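Local coordinates for 8-amino-8-demethylriboflavin N,N-dimethyltransferase (Streptomyces davawensis, PDB 4D7K), which catalyses the S-adenosyl methionine-dependent double N-methylation of 8-amino-8-demethyl-D-riboflavin, the last two steps in the biosynthesis of the antibiotic roseoflavin, at residues V33-L38 with R152-A157; E110-A115 with L133-P138; P129-Q132 with P138-D141; Y140-L143 with Q147-E150. One frame throughout, in Å; residues are numbered along the deposited sequence.

Interaction 1 (V33-L38 with R152-A157)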
loop_
_atom_site.group_PDB
_atom_site.type_symbol
_atom_site.label_atom_id
_atom_site.label_comp_id
_atom_site.label_asym_id
_atom_site.label_seq_id
_atom_site.Cartn_x
_atom_site.Cartn_y
_atom_site.Cartn_z
ATOM N N VAL A 33 -3.859 10.060 9.601
ATOM C CA VAL A 33 -5.118 10.349 10.279
ATOM C C VAL A 33 -5.129 9.747 11.686
ATOM O O VAL A 33 -5.515 10.400 12.658
ATOM C CB VAL A 33 -6.328 9.818 9.470
ATOM C CG1 VAL A 33 -7.549 9.657 10.364
ATOM C CG2 VAL A 33 -6.626 10.735 8.279
ATOM N N ALA A 34 -4.687 8.501 11.793
ATOM C CA ALA A 34 -4.661 7.827 13.080
ATOM C C ALA A 34 -3.615 8.433 14.021
ATOM O O ALA A 34 -3.881 8.594 15.214
ATOM C CB ALA A 34 -4.411 6.339 12.889
ATOM N N LYS A 35 -2.441 8.776 13.493
ATOM C CA LYS A 35 -1.362 9.331 14.317
ATOM C C LYS A 35 -1.733 10.701 14.878
ATOM O O LYS A 35 -1.264 11.091 15.940
ATOM C CB LYS A 35 -0.056 9.439 13.521
ATOM C CG LYS A 35 0.512 8.109 13.035
ATOM C CD LYS A 35 0.818 7.157 14.179
ATOM C CE LYS A 35 1.977 7.660 15.021
ATOM N NZ LYS A 35 2.371 6.639 16.025
ATOM N N LEU A 36 -2.576 11.429 14.157
ATOM C CA LEU A 36 -3.016 12.734 14.613
ATOM C C LEU A 36 -4.210 12.603 15.553
ATOM O O LEU A 36 -4.727 13.601 16.053
ATOM C CB LEU A 36 -3.367 13.622 13.423
ATOM C CG LEU A 36 -2.162 14.148 12.648
ATOM C CD1 LEU A 36 -2.613 14.724 11.323
ATOM C CD2 LEU A 36 -1.446 15.203 13.472
ATOM N N HIS A 37 -4.638 11.362 15.781
ATOM C CA HIS A 37 -5.773 11.052 16.650
ATOM C C HIS A 37 -7.046 11.776 16.219
ATOM O O HIS A 37 -7.916 12.079 17.038
ATOM C CB HIS A 37 -5.432 11.377 18.108
ATOM C CG HIS A 37 -4.440 10.429 18.711
ATOM N ND1 HIS A 37 -3.112 10.749 18.881
ATOM C CD2 HIS A 37 -4.582 9.154 19.145
ATOM C CE1 HIS A 37 -2.480 9.718 19.418
ATOM N NE2 HIS A 37 -3.347 8.739 19.584
ATOM N N LEU A 38 -7.146 12.039 14.921
ATOM C CA LEU A 38 -8.348 12.622 14.336
ATOM C C LEU A 38 -9.616 11.792 14.574
ATOM O O LEU A 38 -10.671 12.371 14.833
ATOM C CB LEU A 38 -8.145 12.847 12.836
ATOM C CG LEU A 38 -7.135 13.949 12.523
ATOM C CD1 LEU A 38 -6.848 14.039 11.036
ATOM C CD2 LEU A 38 -7.639 15.279 13.042
ATOM N N ARG A 152 5.394 -0.428 20.178
ATOM C CA ARG A 152 5.127 -1.676 20.885
ATOM C C ARG A 152 3.629 -1.885 21.121
ATOM O O ARG A 152 3.116 -2.989 20.958
ATOM C CB ARG A 152 5.870 -1.710 22.221
ATOM C CG ARG A 152 5.525 -2.919 23.076
ATOM C CD ARG A 152 6.403 -3.021 24.313
ATOM N NE ARG A 152 6.022 -2.075 25.356
ATOM C CZ ARG A 152 6.848 -1.187 25.903
ATOM N NH1 ARG A 152 8.112 -1.109 25.506
ATOM N NH2 ARG A 152 6.405 -0.373 26.850
ATOM N N ASP A 153 2.934 -0.817 21.499
ATOM C CA ASP A 153 1.508 -0.894 21.804
ATOM C C ASP A 153 0.648 -1.038 20.550
ATOM O O ASP A 153 -0.413 -1.660 20.586
ATOM C CB ASP A 153 1.066 0.339 22.598
ATOM C CG ASP A 153 1.679 0.389 23.983
ATOM O OD1 ASP A 153 2.175 -0.657 24.452
ATOM O OD2 ASP A 153 1.656 1.471 24.610
ATOM N N GLU A 154 1.098 -0.453 19.447
ATOM C CA GLU A 154 0.417 -0.636 18.174
ATOM C C GLU A 154 0.618 -2.058 17.657
ATOM O O GLU A 154 -0.271 -2.632 17.023
ATOM C CB GLU A 154 0.911 0.382 17.151
ATOM C CG GLU A 154 0.465 1.801 17.455
ATOM C CD GLU A 154 1.188 2.823 16.613
ATOM O OE1 GLU A 154 2.050 2.413 15.807
ATOM O OE2 GLU A 154 0.898 4.031 16.758
ATOM N N PHE A 155 1.791 -2.622 17.939
ATOM C CA PHE A 155 2.100 -3.988 17.536
ATOM C C PHE A 155 1.200 -4.987 18.255
ATOM O O PHE A 155 0.642 -5.891 17.638
ATOM C CB PHE A 155 3.573 -4.326 17.813
ATOM C CG PHE A 155 3.926 -5.754 17.502
ATOM C CD1 PHE A 155 4.114 -6.164 16.189
ATOM C CD2 PHE A 155 4.045 -6.694 18.515
ATOM C CE1 PHE A 155 4.425 -7.478 15.895
ATOM C CE2 PHE A 155 4.359 -8.010 18.228
ATOM C CZ PHE A 155 4.549 -8.402 16.914
ATOM N N ASP A 156 1.069 -4.821 19.568
ATOM C CA ASP A 156 0.254 -5.726 20.372
ATOM C C ASP A 156 -1.220 -5.652 19.966
ATOM O O ASP A 156 -1.911 -6.671 19.913
ATOM C CB ASP A 156 0.414 -5.406 21.857
ATOM C CG ASP A 156 1.829 -5.658 22.366
ATOM O OD1 ASP A 156 2.447 -6.670 21.969
ATOM O OD2 ASP A 156 2.322 -4.840 23.172
ATOM N N ALA A 157 -1.691 -4.443 19.679
ATOM C CA ALA A 157 -3.055 -4.250 19.205
ATOM C C ALA A 157 -3.243 -4.936 17.857
ATOM O O ALA A 157 -4.255 -5.591 17.626
ATOM C CB ALA A 157 -3.381 -2.774 19.100
#

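Interaction 2 (E110-A115 with L133-P138)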
loop_
_atom_site.group_PDB
_atom_site.type_symbol
_atom_site.label_atom_id
_atom_site.label_comp_id
_atom_site.label_asym_id
_atom_site.label_seq_id
_atom_site.Cartn_x
_atom_site.Cartn_y
_atom_site.Cartn_z
ATOM N N GLU A 110 4.736 2.648 10.323
ATOM C CA GLU A 110 5.717 3.355 11.128
ATOM C C GLU A 110 7.037 3.390 10.364
ATOM O O GLU A 110 7.376 2.425 9.677
ATOM C CB GLU A 110 5.889 2.689 12.496
ATOM C CG GLU A 110 4.670 2.790 13.414
ATOM C CD GLU A 110 4.454 4.189 13.964
ATOM O OE1 GLU A 110 5.278 5.083 13.685
ATOM O OE2 GLU A 110 3.457 4.397 14.686
ATOM N N PRO A 111 7.775 4.508 10.468
ATOM C CA PRO A 111 9.028 4.708 9.729
ATOM C C PRO A 111 10.030 3.569 9.913
ATOM O O PRO A 111 10.584 3.089 8.926
ATOM C CB PRO A 111 9.578 6.018 10.313
ATOM C CG PRO A 111 8.821 6.236 11.592
ATOM C CD PRO A 111 7.468 5.656 11.335
ATOM N N ASP A 112 10.246 3.138 11.152
ATOM C CA ASP A 112 11.180 2.049 11.427
ATOM C C ASP A 112 10.711 0.729 10.815
ATOM O O ASP A 112 11.527 -0.092 10.398
ATOM C CB ASP A 112 11.378 1.883 12.935
ATOM C CG ASP A 112 11.993 3.110 13.579
ATOM O OD1 ASP A 112 12.755 3.824 12.893
ATOM O OD2 ASP A 112 11.715 3.361 14.772
ATOM N N VAL A 113 9.398 0.531 10.767
ATOM C CA VAL A 113 8.817 -0.683 10.198
ATOM C C VAL A 113 8.746 -0.591 8.677
ATOM O O VAL A 113 9.060 -1.548 7.965
ATOM C CB VAL A 113 7.401 -0.945 10.762
ATOM C CG1 VAL A 113 6.806 -2.212 10.164
ATOM C CG2 VAL A 113 7.444 -1.029 12.281
ATOM N N LEU A 114 8.334 0.570 8.184
ATOM C CA LEU A 114 8.246 0.806 6.751
ATOM C C LEU A 114 9.619 0.675 6.091
ATOM O O LEU A 114 9.739 0.152 4.982
ATOM C CB LEU A 114 7.659 2.190 6.486
ATOM C CG LEU A 114 6.966 2.434 5.150
ATOM C CD1 LEU A 114 5.691 1.606 5.043
ATOM C CD2 LEU A 114 6.666 3.913 5.009
ATOM N N ALA A 115 10.650 1.147 6.784
ATOM C CA ALA A 115 12.018 1.071 6.280
ATOM C C ALA A 115 12.498 -0.374 6.147
ATOM O O ALA A 115 13.365 -0.674 5.327
ATOM C CB ALA A 115 12.949 1.849 7.181
ATOM N N LEU A 133 18.553 -5.545 9.535
ATOM C CA LEU A 133 19.567 -4.912 8.698
ATOM C C LEU A 133 19.689 -3.429 9.028
ATOM O O LEU A 133 20.788 -2.878 9.045
ATOM C CB LEU A 133 19.245 -5.096 7.211
ATOM C CG LEU A 133 19.530 -6.467 6.595
ATOM C CD1 LEU A 133 19.214 -6.456 5.112
ATOM C CD2 LEU A 133 20.976 -6.875 6.824
ATOM N N ARG A 134 18.556 -2.787 9.290
ATOM C CA ARG A 134 18.535 -1.358 9.586
ATOM C C ARG A 134 18.597 -1.113 11.091
ATOM O O ARG A 134 18.994 -0.038 11.542
ATOM C CB ARG A 134 17.287 -0.705 8.980
ATOM C CG ARG A 134 17.139 0.782 9.285
ATOM C CD ARG A 134 16.426 1.533 8.172
ATOM N NE ARG A 134 17.310 1.776 7.036
ATOM C CZ ARG A 134 17.362 1.010 5.952
ATOM N NH1 ARG A 134 16.571 -0.049 5.852
ATOM N NH2 ARG A 134 18.201 1.307 4.967
ATOM N N HIS A 135 18.220 -2.121 11.870
ATOM C CA HIS A 135 18.296 -2.020 13.323
ATOM C C HIS A 135 19.293 -3.028 13.896
ATOM O O HIS A 135 19.464 -4.120 13.367
ATOM C CB HIS A 135 16.910 -2.214 13.939
ATOM C CG HIS A 135 15.887 -1.242 13.435
ATOM N ND1 HIS A 135 15.130 -1.470 12.309
ATOM C CD2 HIS A 135 15.511 -0.026 13.901
ATOM C CE1 HIS A 135 14.323 -0.448 12.104
ATOM N NE2 HIS A 135 14.531 0.445 13.055
ATOM N N ARG A 136 19.951 -2.652 14.984
ATOM C CA ARG A 136 20.990 -3.485 15.578
ATOM C C ARG A 136 20.413 -4.654 16.377
ATOM O O ARG A 136 21.131 -5.587 16.735
ATOM C CB ARG A 136 21.884 -2.628 16.470
ATOM C CG ARG A 136 22.320 -1.330 15.810
ATOM C CD ARG A 136 22.790 -0.308 16.835
ATOM N NE ARG A 136 23.927 -0.785 17.617
ATOM C CZ ARG A 136 24.565 -0.053 18.523
ATOM N NH1 ARG A 136 24.178 1.193 18.760
ATOM N NH2 ARG A 136 25.591 -0.564 19.191
ATOM N N GLU A 137 19.114 -4.596 16.656
ATOM C CA GLU A 137 18.439 -5.615 17.453
ATOM C C GLU A 137 17.312 -6.286 16.673
ATOM O O GLU A 137 16.766 -5.696 15.745
ATOM C CB GLU A 137 17.870 -4.997 18.731
ATOM C CG GLU A 137 18.892 -4.315 19.615
ATOM C CD GLU A 137 18.241 -3.438 20.662
ATOM O OE1 GLU A 137 17.139 -2.915 20.388
ATOM O OE2 GLU A 137 18.825 -3.277 21.755
ATOM N N PRO A 138 16.957 -7.525 17.053
ATOM C CA PRO A 138 15.746 -8.150 16.512
ATOM C C PRO A 138 14.490 -7.420 16.985
ATOM O O PRO A 138 14.567 -6.613 17.913
ATOM C CB PRO A 138 15.804 -9.579 17.064
ATOM C CG PRO A 138 16.693 -9.498 18.254
ATOM C CD PRO A 138 17.700 -8.433 17.942
#

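Interaction 3 (P129-Q132 with P138-D141)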
loop_
_atom_site.group_PDB
_atom_site.type_symbol
_atom_site.label_atom_id
_atom_site.label_comp_id
_atom_site.label_asym_id
_atom_site.label_seq_id
_atom_site.Cartn_x
_atom_site.Cartn_y
_atom_site.Cartn_z
ATOM N N PRO A 129 16.964 -11.232 8.166
ATOM C CA PRO A 129 15.674 -10.538 8.252
ATOM C C PRO A 129 15.858 -9.038 8.050
ATOM O O PRO A 129 16.797 -8.457 8.600
ATOM C CB PRO A 129 15.184 -10.855 9.674
ATOM C CG PRO A 129 16.230 -11.793 10.282
ATOM C CD PRO A 129 17.082 -12.299 9.169
ATOM N N ALA A 130 14.984 -8.434 7.254
ATOM C CA ALA A 130 15.155 -7.049 6.827
ATOM C C ALA A 130 15.217 -6.064 7.993
ATOM O O ALA A 130 16.013 -5.123 7.969
ATOM C CB ALA A 130 14.041 -6.663 5.878
ATOM N N PHE A 131 14.389 -6.286 9.010
ATOM C CA PHE A 131 14.340 -5.392 10.161
ATOM C C PHE A 131 15.696 -5.317 10.859
ATOM O O PHE A 131 16.101 -4.256 11.335
ATOM C CB PHE A 131 13.260 -5.843 11.151
ATOM C CG PHE A 131 13.003 -4.859 12.265
ATOM C CD1 PHE A 131 13.785 -4.860 13.410
ATOM C CD2 PHE A 131 11.973 -3.938 12.165
ATOM C CE1 PHE A 131 13.551 -3.956 14.433
ATOM C CE2 PHE A 131 11.729 -3.033 13.181
ATOM C CZ PHE A 131 12.521 -3.039 14.321
ATOM N N GLN A 132 16.403 -6.440 10.903
ATOM C CA GLN A 132 17.683 -6.501 11.601
ATOM C C GLN A 132 18.833 -5.928 10.775
ATOM O O GLN A 132 19.962 -5.840 11.256
ATOM C CB GLN A 132 18.002 -7.942 11.999
ATOM C CG GLN A 132 16.964 -8.569 12.912
ATOM C CD GLN A 132 17.327 -9.982 13.324
ATOM O OE1 GLN A 132 18.489 -10.384 13.246
ATOM N NE2 GLN A 132 16.330 -10.746 13.758
ATOM N N PRO A 138 16.957 -7.525 17.053
ATOM C CA PRO A 138 15.746 -8.150 16.512
ATOM C C PRO A 138 14.490 -7.420 16.985
ATOM O O PRO A 138 14.567 -6.613 17.913
ATOM C CB PRO A 138 15.804 -9.579 17.064
ATOM C CG PRO A 138 16.693 -9.498 18.254
ATOM C CD PRO A 138 17.700 -8.433 17.942
ATOM N N LEU A 139 13.355 -7.714 16.354
ATOM C CA LEU A 139 12.116 -6.962 16.552
ATOM C C LEU A 139 11.678 -6.847 18.010
ATOM O O LEU A 139 11.354 -5.756 18.479
ATOM C CB LEU A 139 10.986 -7.598 15.737
ATOM C CG LEU A 139 9.595 -6.982 15.917
ATOM C CD1 LEU A 139 9.542 -5.542 15.413
ATOM C CD2 LEU A 139 8.543 -7.833 15.233
ATOM N N TYR A 140 11.665 -7.968 18.723
ATOM C CA TYR A 140 11.152 -7.987 20.088
ATOM C C TYR A 140 12.051 -7.219 21.057
ATOM O O TYR A 140 11.557 -6.507 21.931
ATOM C CB TYR A 140 10.965 -9.430 20.556
ATOM C CG TYR A 140 10.161 -10.264 19.584
ATOM C CD1 TYR A 140 8.775 -10.173 19.540
ATOM C CD2 TYR A 140 10.788 -11.136 18.699
ATOM C CE1 TYR A 140 8.035 -10.929 18.648
ATOM C CE2 TYR A 140 10.055 -11.899 17.803
ATOM C CZ TYR A 140 8.680 -11.791 17.783
ATOM O OH TYR A 140 7.949 -12.547 16.895
ATOM N N ASP A 141 13.364 -7.359 20.898
ATOM C CA ASP A 141 14.315 -6.588 21.696
ATOM C C ASP A 141 14.120 -5.098 21.446
ATOM O O ASP A 141 14.203 -4.283 22.365
ATOM C CB ASP A 141 15.759 -6.983 21.370
ATOM C CG ASP A 141 16.130 -8.354 21.898
ATOM O OD1 ASP A 141 15.221 -9.173 22.148
ATOM O OD2 ASP A 141 17.341 -8.615 22.059
HETATM O O HOH W 1 13.458 -9.501 14.337
#

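Interaction 4 (Y140-L143 with Q147-E150)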
loop_
_atom_site.group_PDB
_atom_site.type_symbol
_atom_site.label_atom_id
_atom_site.label_comp_id
_atom_site.label_asym_id
_atom_site.label_seq_id
_atom_site.Cartn_x
_atom_site.Cartn_y
_atom_site.Cartn_z
ATOM N N TYR A 140 11.665 -7.968 18.723
ATOM C CA TYR A 140 11.152 -7.987 20.088
ATOM C C TYR A 140 12.051 -7.219 21.057
ATOM O O TYR A 140 11.557 -6.507 21.931
ATOM C CB TYR A 140 10.965 -9.430 20.556
ATOM C CG TYR A 140 10.161 -10.264 19.584
ATOM C CD1 TYR A 140 8.775 -10.173 19.540
ATOM C CD2 TYR A 140 10.788 -11.136 18.699
ATOM C CE1 TYR A 140 8.035 -10.929 18.648
ATOM C CE2 TYR A 140 10.055 -11.899 17.803
ATOM C CZ TYR A 140 8.680 -11.791 17.783
ATOM O OH TYR A 140 7.949 -12.547 16.895
ATOM N N ASP A 141 13.364 -7.359 20.898
ATOM C CA ASP A 141 14.315 -6.588 21.696
ATOM C C ASP A 141 14.120 -5.098 21.446
ATOM O O ASP A 141 14.203 -4.283 22.365
ATOM C CB ASP A 141 15.759 -6.983 21.370
ATOM C CG ASP A 141 16.130 -8.354 21.898
ATOM O OD1 ASP A 141 15.221 -9.173 22.148
ATOM O OD2 ASP A 141 17.341 -8.615 22.059
ATOM N N PHE A 142 13.866 -4.757 20.187
ATOM C CA PHE A 142 13.625 -3.379 19.778
ATOM C C PHE A 142 12.378 -2.816 20.448
ATOM O O PHE A 142 12.398 -1.722 21.008
ATOM C CB PHE A 142 13.490 -3.307 18.254
ATOM C CG PHE A 142 13.180 -1.934 17.728
ATOM C CD1 PHE A 142 14.203 -1.062 17.392
ATOM C CD2 PHE A 142 11.869 -1.522 17.548
ATOM C CE1 PHE A 142 13.923 0.194 16.897
ATOM C CE2 PHE A 142 11.583 -0.266 17.059
ATOM C CZ PHE A 142 12.609 0.593 16.731
ATOM N N LEU A 143 11.290 -3.576 20.379
ATOM C CA LEU A 143 10.010 -3.143 20.918
ATOM C C LEU A 143 10.030 -3.060 22.441
ATOM O O LEU A 143 9.279 -2.288 23.034
ATOM C CB LEU A 143 8.900 -4.091 20.459
ATOM C CG LEU A 143 8.600 -4.073 18.960
ATOM C CD1 LEU A 143 7.604 -5.158 18.602
ATOM C CD2 LEU A 143 8.086 -2.704 18.539
ATOM N N GLN A 147 11.765 3.599 24.727
ATOM C CA GLN A 147 11.697 4.632 23.695
ATOM C C GLN A 147 10.847 4.209 22.497
ATOM O O GLN A 147 10.571 5.018 21.607
ATOM C CB GLN A 147 13.103 5.010 23.219
ATOM C CG GLN A 147 13.882 3.859 22.606
ATOM C CD GLN A 147 15.279 4.266 22.173
ATOM O OE1 GLN A 147 16.148 3.419 21.960
ATOM N NE2 GLN A 147 15.499 5.569 22.037
ATOM N N HIS A 148 10.437 2.944 22.474
ATOM C CA HIS A 148 9.624 2.427 21.379
ATOM C C HIS A 148 8.304 1.855 21.883
ATOM O O HIS A 148 7.726 0.967 21.256
ATOM C CB HIS A 148 10.392 1.357 20.602
ATOM C CG HIS A 148 11.693 1.837 20.041
ATOM N ND1 HIS A 148 12.891 1.207 20.296
ATOM C CD2 HIS A 148 11.983 2.885 19.233
ATOM C CE1 HIS A 148 13.866 1.847 19.675
ATOM N NE2 HIS A 148 13.342 2.866 19.020
ATOM N N LYS A 149 7.832 2.368 23.016
ATOM C CA LYS A 149 6.571 1.916 23.597
ATOM C C LYS A 149 5.378 2.181 22.677
ATOM O O LYS A 149 4.466 1.354 22.574
ATOM C CB LYS A 149 6.340 2.587 24.955
ATOM C CG LYS A 149 4.947 2.354 25.506
ATOM C CD LYS A 149 4.811 2.818 26.939
ATOM C CE LYS A 149 3.382 2.636 27.411
ATOM N NZ LYS A 149 2.437 3.339 26.500
ATOM N N GLU A 150 5.388 3.331 22.010
ATOM C CA GLU A 150 4.294 3.722 21.121
ATOM C C GLU A 150 4.077 2.705 19.997
ATOM O O GLU A 150 2.938 2.384 19.646
ATOM C CB GLU A 150 4.570 5.108 20.536
ATOM C CG GLU A 150 3.506 5.630 19.593
ATOM C CD GLU A 150 3.719 7.094 19.247
ATOM O OE1 GLU A 150 4.399 7.801 20.024
ATOM O OE2 GLU A 150 3.210 7.540 18.197
#

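Interaction 1 (V33-L38 with R152-A157)
Lys35 and Glu154 meet through their charged ends alone. The ammonium NZ of Lys35 donates to OE2 of Glu154 over 3.1 Å, a salt bridge received on the syn side of the carboxylate, the side facing its other oxygen. Apart from this bond the two side chains barely touch: the closest approach of methylene to oxygen, Lys35 CD to Glu154 OE2, is 4.1 Å. Their CA atoms stand 10.8 Å apart, so both chains serve as long arms. Glu154 runs out nearly straight beyond CG (chi2 168°), whereas the lysine is folded twice, at chi2 (-60°) and chi3, and its tip is swung round to the acid.

Lys35 sits in the dimerisation region, in the last turn of helix 13-35, within the Schellman motif that ends it. There Leu38 N returns to Val33 O, His37 N returns to Ala34 O, and His37 takes a positive phi. Glu154 belongs to helix 149-165 of the methyltransferase region. NZ also forms salt bridges to Glu150, its strongest partner, and to Glu110, while Val121 of the second subunit packs against the lysine.

One lysine thus gathers three carboxylates. Glu154 OE1 lies close to Glu110 OE2, which would be costly if both were fully charged; the ammonium probably offsets much of this repulsion, and a proton shared between the acids is conceivable.

Interaction 2 (E110-A115 with L133-P138)
The CB of Asp112 lies against the NE2 corner of the His135 ring, 3.5 Å from NE2. The two side chains meet at about a right angle, the carboxylate plane turned 82° from the imidazole. Asp112 OD1 lies at the ring's edge, in its plane, but stays 3.8 Å from His135 NE2. The backbone oxygen of Asp112 also comes in near the ring plane, 3.3 Å from His135 CE1.

The ring is steered by its other nitrogen: ND1 bonds back to Phe131 O as His135 leaves helix 131-134, and the imidazole stacks on Phe131. Helix 111-118, on the facing side, begins after Glu110 at its N-cap position. This helix packs against helix 13-35 of the dimerisation region, and its Leu114 touches Phe28 of the second subunit.

Arg134 reaches alongside the same helix. With CG anti to the backbone N (chi1 177°) and further bends at chi2 and chi3, its CD rests 3.6 Å from Ala115 CB. Its guanidinium, oblique to Ala115 O, is anchored by a salt bridge from NH1 to Asp119. Arg134 CG lies over one face of the His135 ring, toward its rim.

Interaction 3 (P129-Q132 with P138-D141)
Apolar packing comes first between Phe131 and Leu139. The leucine methyl CD1 sits over one face of the phenyl ring, 4.2 Å from its centroid and 18° off the ring normal, a CH-pi contact offset toward the CE2-CZ rim. The two side chains cross at about a right angle. Leu139 has CG anti to its amide nitrogen (chi1 176°), which carries the methyl back across the ring, while Leu139 CA, on the same side of the ring plane, lies 3.9 Å from CE1 of Phe131. The ring therefore spans both the backbone and the branch of this one residue.

Van der Waals contact of a more polar group joins Gln132 to Pro138. The glutamine, extended beyond CG, brings its amide nitrogen NE2 to 3.5 Å from Pro138 CB, and its CG lies 3.8 Å from Pro138 CA.

A water supplies the polar link. It accepts from Gln132 NE2 at 3.2 Å and from Leu139 N at 2.7 Å, thereby reaching a backbone amide in the first turn of helix 139-144, directly after Pro138 at the N-cap position. The backbone of Phe131 is also hydrogen-bonded to Val304, and Pro129 touches Arg62 of the second subunit.

The chemistry is thus divided: apolar contact with the buried Phe131 holds Leu139, while a bridging water satisfies an amide that has no earlier helical carbonyl to bind.

Interaction 4 (Y140-L143 with Q147-E150)
The short connection between helix 139-144 and helix 149-165 is closed by Phe142, near the end of the first helix, and His148, at the N-cap position of the second. Their rings form a face-to-face stack, with centroids 3.7 Å apart and planes inclined by 17°. The rings overlap broadly but with a small offset: His148 ND1 lies over the centre of the phenyl, and Phe142 CZ stands 3.3 Å above the middle of the imidazole. The fit is tight, the two CE1 atoms of Phe142 and His148 being 3.2 Å apart. The second face of the imidazole is covered from its own segment by Gln147 CG, which lies 3.5 Å above the ring centre, so the histidine is sandwiched.

The same ring makes a hydrogen bond. His148 ND1 donates to Phe142 O over 3.1 Å, bent to 142° at the hydrogen, with the donor above the carbonyl plane and the oxygen tilted out of the imidazole plane. This off-line geometry is the price of stacking on and bonding to the same residue. It also implies that ND1 carries a proton. With CG of His148 beside its backbone N, the ring is placed back over the preceding helix.

Phe142 itself meets His135 and Phe131 edge-to-face. The CB of Leu143 points away from 147-150, its side chain packs on Val151 and Phe155, and its carbonyl is taken by Arg152.

Phe142 O belongs to the last turn of its helix, and the whole is a tight helix-loop-helix connection in which an N-cap-position side chain of one helix binds a late carbonyl of its predecessor.

All four contacts lie in the helical part of the chain, away from the predicted cofactor site. Interaction 1 encloses the other three along the sequence and joins the dimerisation region to helix 149-165 purely by charge. Interaction 4, the buried one, relies on aromatic stacking at the start of that same helix, and its Glu150 forms a salt bridge with the lysine of interaction 1. Interactions 2 and 3 share Pro138 and helix 131-134; the former is a loose surface contact of mixed polar groups, the latter a partly buried one combining apolar packing with water. Phe131, His135 and Phe142 run interactions 2, 3 and 4 into one aromatic cluster, while Glu110 links interaction 2 to interaction 1.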